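Local atomic coordinates of agarase (Microbulbifer thermotolerans, PDB entry 3WZ1), a protein that hydrolyses the beta-1,4-galactosidic linkages of agarose as an endo-acting enzyme of glycoside hydrolase family 16, releasing mainly neoagarotetraose. Residues E21-S26 with F271-P276; E61-Y66 with Q86-S91; P161-Q166 with N220-G225. One frame throughout, in Å; residues are numbered along the deposited sequence.

Contact 1 (E21-S26 with F271-P276)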
loop_
_atom_site.group_PDB
_atom_site.type_symbol
_atom_site.label_atom_id
_atom_site.label_comp_id
_atom_site.label_asym_id
_atom_site.label_seq_id
_atom_site.Cartn_x
_atom_site.Cartn_y
_atom_site.Cartn_z
ATOM N N GLU A 21 -6.203 18.008 -9.312
ATOM C CA GLU A 21 -7.623 17.726 -9.349
ATOM C C GLU A 21 -7.907 16.376 -8.683
ATOM O O GLU A 21 -7.303 15.354 -9.023
ATOM C CB GLU A 21 -8.099 17.703 -10.793
ATOM C CG GLU A 21 -9.588 17.485 -10.999
ATOM C CD GLU A 21 -9.977 17.784 -12.439
ATOM O OE1 GLU A 21 -10.153 18.961 -12.778
ATOM O OE2 GLU A 21 -10.051 16.847 -13.239
ATOM N N LEU A 22 -8.848 16.378 -7.749
ATOM C CA LEU A 22 -9.193 15.162 -7.023
ATOM C C LEU A 22 -9.798 14.125 -7.938
ATOM O O LEU A 22 -10.778 14.409 -8.671
ATOM C CB LEU A 22 -10.174 15.464 -5.891
ATOM C CG LEU A 22 -10.474 14.325 -4.900
ATOM C CD1 LEU A 22 -9.344 14.113 -3.901
ATOM C CD2 LEU A 22 -11.781 14.657 -4.194
ATOM N N HIS A 23 -9.244 12.919 -7.900
ATOM C CA HIS A 23 -9.742 11.791 -8.662
ATOM C C HIS A 23 -10.836 11.102 -7.841
ATOM O O HIS A 23 -10.708 10.953 -6.616
ATOM C CB HIS A 23 -8.573 10.836 -8.907
ATOM C CG HIS A 23 -8.912 9.653 -9.750
ATOM N ND1 HIS A 23 -9.696 8.616 -9.302
ATOM C CD2 HIS A 23 -8.558 9.334 -11.013
ATOM C CE1 HIS A 23 -9.820 7.712 -10.254
ATOM N NE2 HIS A 23 -9.127 8.117 -11.302
ATOM N N PRO A 24 -11.919 10.673 -8.493
ATOM C CA PRO A 24 -13.058 10.152 -7.724
ATOM C C PRO A 24 -12.847 8.842 -6.948
ATOM O O PRO A 24 -13.687 8.501 -6.119
ATOM C CB PRO A 24 -14.147 9.972 -8.789
ATOM C CG PRO A 24 -13.416 9.879 -10.078
ATOM C CD PRO A 24 -12.216 10.767 -9.932
ATOM N N LEU A 25 -11.752 8.127 -7.161
ATOM C CA LEU A 25 -11.447 6.958 -6.342
ATOM C C LEU A 25 -11.135 7.343 -4.890
ATOM O O LEU A 25 -11.211 6.519 -3.979
ATOM C CB LEU A 25 -10.279 6.157 -6.941
ATOM C CG LEU A 25 -9.856 4.899 -6.196
ATOM C CD1 LEU A 25 -10.979 3.879 -6.070
ATOM C CD2 LEU A 25 -8.641 4.274 -6.870
ATOM N N SER A 26 -10.778 8.607 -4.677
ATOM C CA SER A 26 -10.422 9.081 -3.338
ATOM C C SER A 26 -11.567 8.803 -2.362
ATOM O O SER A 26 -12.738 9.033 -2.691
ATOM C CB SER A 26 -10.096 10.566 -3.355
ATOM O OG SER A 26 -9.113 10.850 -4.354
ATOM N N PHE A 271 -6.219 10.519 -4.386
ATOM C CA PHE A 271 -5.509 10.474 -5.639
ATOM C C PHE A 271 -5.765 11.776 -6.355
ATOM O O PHE A 271 -6.912 12.233 -6.385
ATOM C CB PHE A 271 -6.021 9.299 -6.486
ATOM C CG PHE A 271 -6.112 8.002 -5.736
ATOM C CD1 PHE A 271 -7.246 7.685 -5.030
ATOM C CD2 PHE A 271 -5.053 7.110 -5.729
ATOM C CE1 PHE A 271 -7.322 6.500 -4.304
ATOM C CE2 PHE A 271 -5.131 5.926 -5.015
ATOM C CZ PHE A 271 -6.257 5.628 -4.315
ATOM N N TYR A 272 -4.721 12.370 -6.940
ATOM C CA TYR A 272 -4.887 13.625 -7.693
ATOM C C TYR A 272 -4.211 13.540 -9.042
ATOM O O TYR A 272 -3.125 12.956 -9.173
ATOM C CB TYR A 272 -4.290 14.825 -6.926
ATOM C CG TYR A 272 -4.981 15.165 -5.621
ATOM C CD1 TYR A 272 -4.649 14.508 -4.454
ATOM C CD2 TYR A 272 -5.983 16.151 -5.555
ATOM C CE1 TYR A 272 -5.278 14.799 -3.260
ATOM C CE2 TYR A 272 -6.609 16.441 -4.356
ATOM C CZ TYR A 272 -6.247 15.767 -3.213
ATOM O OH TYR A 272 -6.886 16.073 -2.011
ATOM N N LYS A 273 -4.843 14.195 -10.020
ATOM C CA LYS A 273 -4.329 14.301 -11.369
ATOM C C LYS A 273 -3.918 15.744 -11.628
ATOM O O LYS A 273 -4.640 16.660 -11.249
ATOM C CB LYS A 273 -5.410 13.916 -12.364
ATOM C CG LYS A 273 -5.945 12.515 -12.162
ATOM C CD LYS A 273 -4.942 11.462 -12.573
ATOM C CE LYS A 273 -4.727 11.391 -14.076
ATOM N NZ LYS A 273 -3.780 10.294 -14.443
ATOM N N PRO A 274 -2.769 15.945 -12.271
ATOM C CA PRO A 274 -2.368 17.310 -12.578
ATOM C C PRO A 274 -3.079 17.765 -13.856
ATOM O O PRO A 274 -3.043 17.061 -14.879
ATOM C CB PRO A 274 -0.851 17.183 -12.747
ATOM C CG PRO A 274 -0.657 15.818 -13.311
ATOM C CD PRO A 274 -1.765 14.962 -12.726
ATOM N N VAL A 275 -3.755 18.913 -13.784
ATOM C CA VAL A 275 -4.561 19.423 -14.880
ATOM C C VAL A 275 -4.298 20.915 -15.052
ATOM O O VAL A 275 -3.931 21.592 -14.106
ATOM C CB VAL A 275 -6.058 19.164 -14.665
ATOM C CG1 VAL A 275 -6.324 17.666 -14.483
ATOM C CG2 VAL A 275 -6.588 19.956 -13.484
ATOM N N PRO A 276 -4.426 21.422 -16.280
ATOM C CA PRO A 276 -4.295 22.858 -16.472
ATOM C C PRO A 276 -5.228 23.681 -15.577
ATOM O O PRO A 276 -6.380 23.315 -15.354
ATOM C CB PRO A 276 -4.710 23.032 -17.937
ATOM C CG PRO A 276 -4.389 21.735 -18.569
ATOM C CD PRO A 276 -4.748 20.725 -17.533
#

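Contact 2 (E61-Y66 with Q86-S91)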
loop_
_atom_site.group_PDB
_atom_site.type_symbol
_atom_site.label_atom_id
_atom_site.label_comp_id
_atom_site.label_asym_id
_atom_site.label_seq_id
_atom_site.Cartn_x
_atom_site.Cartn_y
_atom_site.Cartn_z
ATOM N N GLU A 61 -4.130 -15.958 3.359
ATOM C CA GLU A 61 -5.324 -16.215 2.609
ATOM C C GLU A 61 -6.262 -15.027 2.736
ATOM O O GLU A 61 -6.883 -14.825 3.774
ATOM C CB GLU A 61 -5.991 -17.514 3.056
ATOM C CG GLU A 61 -7.018 -17.970 2.064
ATOM C CD GLU A 61 -7.751 -19.239 2.481
ATOM O OE1 GLU A 61 -7.109 -20.234 2.867
ATOM O OE2 GLU A 61 -8.984 -19.215 2.377
ATOM N N TRP A 62 -6.327 -14.187 1.704
ATOM C CA TRP A 62 -7.200 -13.010 1.782
ATOM C C TRP A 62 -8.648 -13.437 1.926
ATOM O O TRP A 62 -9.074 -14.425 1.336
ATOM C CB TRP A 62 -7.023 -12.081 0.585
ATOM C CG TRP A 62 -5.659 -11.436 0.539
ATOM C CD1 TRP A 62 -5.034 -10.744 1.561
ATOM C CD2 TRP A 62 -4.770 -11.368 -0.584
ATOM N NE1 TRP A 62 -3.810 -10.279 1.140
ATOM C CE2 TRP A 62 -3.618 -10.656 -0.168
ATOM C CE3 TRP A 62 -4.837 -11.828 -1.904
ATOM C CZ2 TRP A 62 -2.544 -10.410 -1.027
ATOM C CZ3 TRP A 62 -3.766 -11.575 -2.751
ATOM C CH2 TRP A 62 -2.632 -10.876 -2.308
ATOM N N HIS A 63 -9.374 -12.723 2.772
ATOM C CA HIS A 63 -10.707 -13.132 3.208
ATOM C C HIS A 63 -11.597 -11.893 3.301
ATOM O O HIS A 63 -11.224 -10.894 3.931
ATOM C CB HIS A 63 -10.550 -13.819 4.552
ATOM C CG HIS A 63 -11.786 -14.496 5.076
ATOM N ND1 HIS A 63 -13.003 -13.868 5.201
ATOM C CD2 HIS A 63 -11.951 -15.732 5.602
ATOM C CE1 HIS A 63 -13.876 -14.701 5.747
ATOM N NE2 HIS A 63 -13.265 -15.839 6.004
ATOM N N PRO A 64 -12.788 -11.924 2.666
ATOM C CA PRO A 64 -13.598 -10.711 2.597
ATOM C C PRO A 64 -14.038 -10.183 3.975
ATOM O O PRO A 64 -14.238 -8.990 4.136
ATOM C CB PRO A 64 -14.777 -11.109 1.687
ATOM C CG PRO A 64 -14.833 -12.583 1.774
ATOM C CD PRO A 64 -13.421 -13.046 1.949
ATOM N N HIS A 65 -14.209 -11.067 4.949
ATOM C CA HIS A 65 -14.712 -10.637 6.263
ATOM C C HIS A 65 -13.633 -10.068 7.180
ATOM O O HIS A 65 -13.902 -9.791 8.334
ATOM C CB HIS A 65 -15.461 -11.760 6.957
ATOM C CG HIS A 65 -16.586 -12.305 6.137
ATOM N ND1 HIS A 65 -17.164 -13.533 6.375
ATOM C CD2 HIS A 65 -17.224 -11.789 5.065
ATOM C CE1 HIS A 65 -18.106 -13.753 5.478
ATOM N NE2 HIS A 65 -18.163 -12.712 4.666
ATOM N N TYR A 66 -12.428 -9.921 6.635
ATOM C CA TYR A 66 -11.281 -9.321 7.348
ATOM C C TYR A 66 -10.987 -7.903 6.856
ATOM O O TYR A 66 -9.950 -7.329 7.196
ATOM C CB TYR A 66 -10.063 -10.272 7.304
ATOM C CG TYR A 66 -10.309 -11.487 8.149
ATOM C CD1 TYR A 66 -11.233 -12.457 7.744
ATOM C CD2 TYR A 66 -9.710 -11.644 9.393
ATOM C CE1 TYR A 66 -11.501 -13.558 8.538
ATOM C CE2 TYR A 66 -9.990 -12.740 10.197
ATOM C CZ TYR A 66 -10.889 -13.700 9.746
ATOM O OH TYR A 66 -11.171 -14.791 10.566
ATOM N N GLN A 86 -2.202 -21.022 8.308
ATOM C CA GLN A 86 -2.500 -19.892 7.424
ATOM C C GLN A 86 -3.077 -18.721 8.221
ATOM O O GLN A 86 -3.556 -18.892 9.343
ATOM C CB GLN A 86 -3.487 -20.291 6.310
ATOM C CG GLN A 86 -3.030 -21.471 5.456
ATOM C CD GLN A 86 -1.963 -21.101 4.446
ATOM O OE1 GLN A 86 -0.776 -21.360 4.652
ATOM N NE2 GLN A 86 -2.379 -20.483 3.350
ATOM N N VAL A 87 -3.026 -17.544 7.609
ATOM C CA VAL A 87 -3.471 -16.292 8.209
ATOM C C VAL A 87 -4.503 -15.659 7.294
ATOM O O VAL A 87 -4.210 -15.302 6.157
ATOM C CB VAL A 87 -2.285 -15.322 8.380
ATOM C CG1 VAL A 87 -2.728 -14.085 9.127
ATOM C CG2 VAL A 87 -1.092 -16.005 9.062
ATOM N N TYR A 88 -5.727 -15.547 7.789
ATOM C CA TYR A 88 -6.744 -14.781 7.109
ATOM C C TYR A 88 -6.435 -13.297 7.244
ATOM O O TYR A 88 -6.175 -12.821 8.347
ATOM C CB TYR A 88 -8.133 -15.068 7.694
ATOM C CG TYR A 88 -8.777 -16.394 7.330
ATOM C CD1 TYR A 88 -8.647 -16.941 6.064
ATOM C CD2 TYR A 88 -9.601 -17.030 8.250
ATOM C CE1 TYR A 88 -9.287 -18.135 5.731
ATOM C CE2 TYR A 88 -10.247 -18.214 7.931
ATOM C CZ TYR A 88 -10.078 -18.746 6.665
ATOM O OH TYR A 88 -10.735 -19.920 6.314
ATOM N N LEU A 89 -6.438 -12.598 6.115
ATOM C CA LEU A 89 -6.091 -11.167 6.063
ATOM C C LEU A 89 -7.046 -10.373 5.191
ATOM O O LEU A 89 -7.514 -10.857 4.146
ATOM C CB LEU A 89 -4.658 -10.970 5.530
ATOM C CG LEU A 89 -3.545 -11.605 6.351
ATOM C CD1 LEU A 89 -2.206 -11.463 5.651
ATOM C CD2 LEU A 89 -3.488 -10.965 7.728
ATOM N N GLY A 90 -7.305 -9.127 5.579
ATOM C CA GLY A 90 -8.111 -8.245 4.760
ATOM C C GLY A 90 -7.404 -7.791 3.499
ATOM O O GLY A 90 -6.161 -7.695 3.448
ATOM N N SER A 91 -8.209 -7.475 2.492
ATOM C CA SER A 91 -7.715 -6.896 1.254
ATOM C C SER A 91 -8.862 -6.291 0.503
ATOM O O SER A 91 -9.915 -6.917 0.401
ATOM C CB SER A 91 -7.053 -7.953 0.371
ATOM O OG SER A 91 -6.606 -7.378 -0.847
HETATM O O HOH W 1 -10.999 -8.408 2.724
#

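Contact 3 (P161-Q166 with N220-G225)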
loop_
_atom_site.group_PDB
_atom_site.type_symbol
_atom_site.label_atom_id
_atom_site.label_comp_id
_atom_site.label_asym_id
_atom_site.label_seq_id
_atom_site.Cartn_x
_atom_site.Cartn_y
_atom_site.Cartn_z
ATOM N N PRO A 161 9.619 -17.449 -17.335
ATOM C CA PRO A 161 10.066 -17.886 -16.009
ATOM C C PRO A 161 10.046 -16.689 -15.075
ATOM O O PRO A 161 10.413 -15.596 -15.492
ATOM C CB PRO A 161 11.516 -18.347 -16.236
ATOM C CG PRO A 161 11.711 -18.401 -17.714
ATOM C CD PRO A 161 10.729 -17.443 -18.308
ATOM N N PHE A 162 9.632 -16.910 -13.836
ATOM C CA PHE A 162 9.463 -15.826 -12.875
ATOM C C PHE A 162 10.764 -15.102 -12.515
ATOM O O PHE A 162 11.755 -15.723 -12.108
ATOM C CB PHE A 162 8.810 -16.340 -11.608
ATOM C CG PHE A 162 8.515 -15.254 -10.606
ATOM C CD1 PHE A 162 7.455 -14.391 -10.808
ATOM C CD2 PHE A 162 9.299 -15.103 -9.473
ATOM C CE1 PHE A 162 7.176 -13.389 -9.888
ATOM C CE2 PHE A 162 9.031 -14.103 -8.550
ATOM C CZ PHE A 162 7.963 -13.246 -8.761
ATOM N N GLN A 163 10.740 -13.772 -12.650
ATOM C CA GLN A 163 11.836 -12.921 -12.233
ATOM C C GLN A 163 11.233 -11.678 -11.584
ATOM O O GLN A 163 10.186 -11.217 -12.012
ATOM C CB GLN A 163 12.684 -12.498 -13.424
ATOM C CG GLN A 163 13.483 -13.625 -14.080
ATOM C CD GLN A 163 14.472 -13.093 -15.088
ATOM O OE1 GLN A 163 14.210 -13.108 -16.281
ATOM N NE2 GLN A 163 15.597 -12.568 -14.608
ATOM N N ASP A 164 11.914 -11.152 -10.579
ATOM C CA ASP A 164 11.394 -10.041 -9.761
ATOM C C ASP A 164 12.526 -9.064 -9.529
ATOM O O ASP A 164 13.559 -9.444 -8.967
ATOM C CB ASP A 164 10.908 -10.614 -8.429
ATOM C CG ASP A 164 10.465 -9.559 -7.428
ATOM O OD1 ASP A 164 10.434 -8.366 -7.767
ATOM O OD2 ASP A 164 10.123 -9.959 -6.292
ATOM N N TYR A 165 12.361 -7.817 -9.977
ATOM C CA TYR A 165 13.297 -6.749 -9.657
ATOM C C TYR A 165 12.616 -5.695 -8.787
ATOM O O TYR A 165 11.476 -5.291 -9.076
ATOM C CB TYR A 165 13.792 -6.035 -10.922
ATOM C CG TYR A 165 14.527 -4.758 -10.591
ATOM C CD1 TYR A 165 15.871 -4.768 -10.226
ATOM C CD2 TYR A 165 13.864 -3.526 -10.591
ATOM C CE1 TYR A 165 16.543 -3.600 -9.874
ATOM C CE2 TYR A 165 14.527 -2.358 -10.259
ATOM C CZ TYR A 165 15.864 -2.394 -9.886
ATOM O OH TYR A 165 16.510 -1.232 -9.535
ATOM N N GLN A 166 13.307 -5.258 -7.735
ATOM C CA GLN A 166 13.019 -3.990 -7.042
ATOM C C GLN A 166 14.328 -3.304 -6.695
ATOM O O GLN A 166 15.374 -3.980 -6.592
ATOM C CB GLN A 166 12.234 -4.226 -5.749
ATOM C CG GLN A 166 12.991 -5.050 -4.688
ATOM C CD GLN A 166 12.296 -5.073 -3.348
ATOM O OE1 GLN A 166 11.754 -4.065 -2.896
ATOM N NE2 GLN A 166 12.332 -6.219 -2.682
ATOM N N ASN A 220 17.215 -4.264 -15.629
ATOM C CA ASN A 220 17.243 -5.571 -16.314
ATOM C C ASN A 220 16.356 -5.666 -17.566
ATOM O O ASN A 220 16.334 -6.690 -18.252
ATOM C CB ASN A 220 16.893 -6.683 -15.324
ATOM C CG ASN A 220 17.830 -6.709 -14.125
ATOM O OD1 ASN A 220 19.035 -6.485 -14.254
ATOM N ND2 ASN A 220 17.284 -6.978 -12.959
ATOM N N GLY A 221 15.611 -4.605 -17.874
ATOM C CA GLY A 221 14.823 -4.569 -19.096
ATOM C C GLY A 221 13.571 -5.408 -19.073
ATOM O O GLY A 221 13.053 -5.764 -20.127
ATOM N N PHE A 222 13.045 -5.707 -17.877
ATOM C CA PHE A 222 11.840 -6.516 -17.762
ATOM C C PHE A 222 10.595 -5.882 -18.383
ATOM O O PHE A 222 9.654 -6.597 -18.746
ATOM C CB PHE A 222 11.525 -6.860 -16.295
ATOM C CG PHE A 222 12.555 -7.723 -15.598
ATOM C CD1 PHE A 222 13.562 -8.377 -16.284
ATOM C CD2 PHE A 222 12.465 -7.902 -14.223
ATOM C CE1 PHE A 222 14.477 -9.176 -15.604
ATOM C CE2 PHE A 222 13.369 -8.693 -13.539
ATOM C CZ PHE A 222 14.382 -9.328 -14.231
ATOM N N THR A 223 10.567 -4.550 -18.474
ATOM C CA THR A 223 9.464 -3.850 -19.104
ATOM C C THR A 223 9.679 -3.590 -20.603
ATOM O O THR A 223 8.854 -2.945 -21.227
ATOM C CB THR A 223 9.177 -2.490 -18.430
ATOM O OG1 THR A 223 10.198 -1.545 -18.748
ATOM C CG2 THR A 223 9.056 -2.648 -16.902
ATOM N N GLY A 224 10.763 -4.097 -21.187
ATOM C CA GLY A 224 10.955 -3.946 -22.629
ATOM C C GLY A 224 11.032 -2.488 -23.051
ATOM O O GLY A 224 10.539 -2.128 -24.124
ATOM N N GLY A 225 11.617 -1.639 -22.207
ATOM C CA GLY A 225 11.788 -0.213 -22.513
ATOM C C GLY A 225 10.579 0.691 -22.290
ATOM O O GLY A 225 10.601 1.867 -22.669
#

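Contact 1 (E21-S26 with F271-P276)
Ser-26 and Phe-271 meet where the chain beyond Leu-22 folds into a turn beside strand 264-276, and a side chain takes over there from the backbone ladder. The hydroxyl OG of Ser-26 accepts a hydrogen bond from the backbone N of Phe-271 (2.9 Å) and gives its own hydrogen to O of His-23, in that carbonyl's plane. With OG beside its own backbone N (chi1 -53°), this short side chain reaches both groups; serine suits the place because one small atom can both donate and accept. Leu-25 lays CD2 over one face of the Phe-271 ring, 4.0 Å from the centroid, a CH-pi contact.

Further along, the two strands pair antiparallel. Glu-21 and Lys-273 exchange both backbone bonds, the first from Glu-21 N to Lys-273 O at 2.8 Å, and His-23 N binds Phe-271 O at 2.9 Å. On one side of this pairing CD1 of Leu-22 rests 3.6 Å from CZ of Tyr-272, whose OH is held by Arg-270. On the other, Glu-21 crosses Val-275 at about a right angle, its CB 3.8 Å from CG2.

The second shell is the type I turn from His-23 to Ser-26. Its His-23 O takes two donors, N and OG of Ser-26, and ND1 of His-23 receives Leu-25 N at the ring edge, which helps to set the rotation of the imidazole. Phe-119 and Phe-121 of strand 116-123 and Met-104 of strand 102-109 pack on Phe-271.

Because ND1 accepts, any proton on a neutral His-23 would probably sit on NE2. Ser-26 OG is satisfied both within the turn, by His-23 O, and across the contact, by Phe-271 N, while Leu-25 lies over the apolar ring of Phe-271.

Contact 2 (E61-Y66 with Q86-S91)
A short parallel pairing of strand 60-62 with strand 87-94, in the GH16 jelly roll, carries an aromatic cluster of His-63, Tyr-66 and Tyr-88. Glu-61 N binds Val-87 O at 2.9 Å and His-63 N binds Leu-89 O at 3.0 Å; between them Leu-89 N reaches Glu-61 O from above the carbonyl plane.

Tyr-88 meets both other rings, and Tyr-66 CE1 also lies over the His-63 face. His-63, its CG anti to the backbone N (chi1 -171°), turns its CD2 edge onto the Tyr-88 face in a T-shaped pair, centroids 4.5 Å apart. CB of Tyr-88 sits over the centre of the Tyr-66 ring. Glu-61 runs alongside, OE2 at the ring edge 3.5 Å from CE1 of Tyr-88, and OE1 salt-bridged to Lys-81.

On the opposite face of the pairing, CB of Ser-91 lies over the five-membered ring of Trp-62, whose NE1 is bonded to Met-238 O; this side chain is about 10 Å from those of Glu-129 and Glu-134, the predicted nucleophile and proton donor. CA of Gly-90 comes to 3.2 Å from O of Tyr-66, so a CB there would clash. One water links His-63 O to Ser-91 N.

The carboxylate near a ring edge should be weakly favourable, since ring hydrogens carry slight positive charge.

Contact 3 (P161-Q166 with N220-G225)
Asn-220 begins the approach of the loop before strand 232-239 to strand 163-165: its ND2 stands 3.8 Å from CD1 of Tyr-165. The amide and ring planes are nearly perpendicular, 87° apart, so this is a van der Waals touch rather than a stack. The OH of Tyr-165 is bonded elsewhere, to Ile-216 O.

Gly-221 follows with positive phi, a shape that a residue lacking CB adopts easily, and starts the type I turn closed by Gly-224 N on Gly-221 O. That turn projects Phe-222, its N bonded to Asp-218 OD1 and its CG beside the backbone N (chi1 -64°), at the strand. CE2 of the ring is 3.8 Å from CB of Tyr-165, whose backbone N lies in the ring plane. CZ meets CB of Gln-163 at 3.7 Å and its NE2 at 3.5 Å, so both CB and the amide lie against the phenyl, on an exposed part of the surface. Phe-222 also packs on Ile-158. With an alanine here, Tyr-165 and Gln-163 would probably lose their common partner, leaving the glutamine side chain freer to swing.

Thr-223 bonds through OG1 to Asp-218 and Gly-227 N, and through O to Thr-226 OG1. Thr-226 and Gly-227 also belong to a sodium site, so the loop is tied to bound metal. Across the contact, the Asp-164 side chain, bonded to His-155, is about 7 Å from that of Glu-129, the predicted nucleophile.

Held mainly by van der Waals packing round Phe-222, with a smaller touch of Asn-220 on Tyr-165, the contact probably depends on those outside ties for its position.

Contacts 1 and 2 are partly buried and rest on backbone pairing, antiparallel in contact 1 and parallel in contact 2; contact 3 lies at the surface and joins a strand to a loop without backbone pairing, chiefly through side chains. Contact 1 ties the two ends of the catalytic domain together, and the other two are nested within the chain it closes, in series with each other. All three reach the jelly-roll framework, yet their centres are 29 to 30 Å apart and none touches another. Hydrocarbon with a serine bonded to both segments marks contact 1, an aromatic cluster contact 2, and a single phenylalanine contact 3. Contacts 2 and 3 lie nearer the predicted catalytic glutamates, Glu-129 and Glu-134.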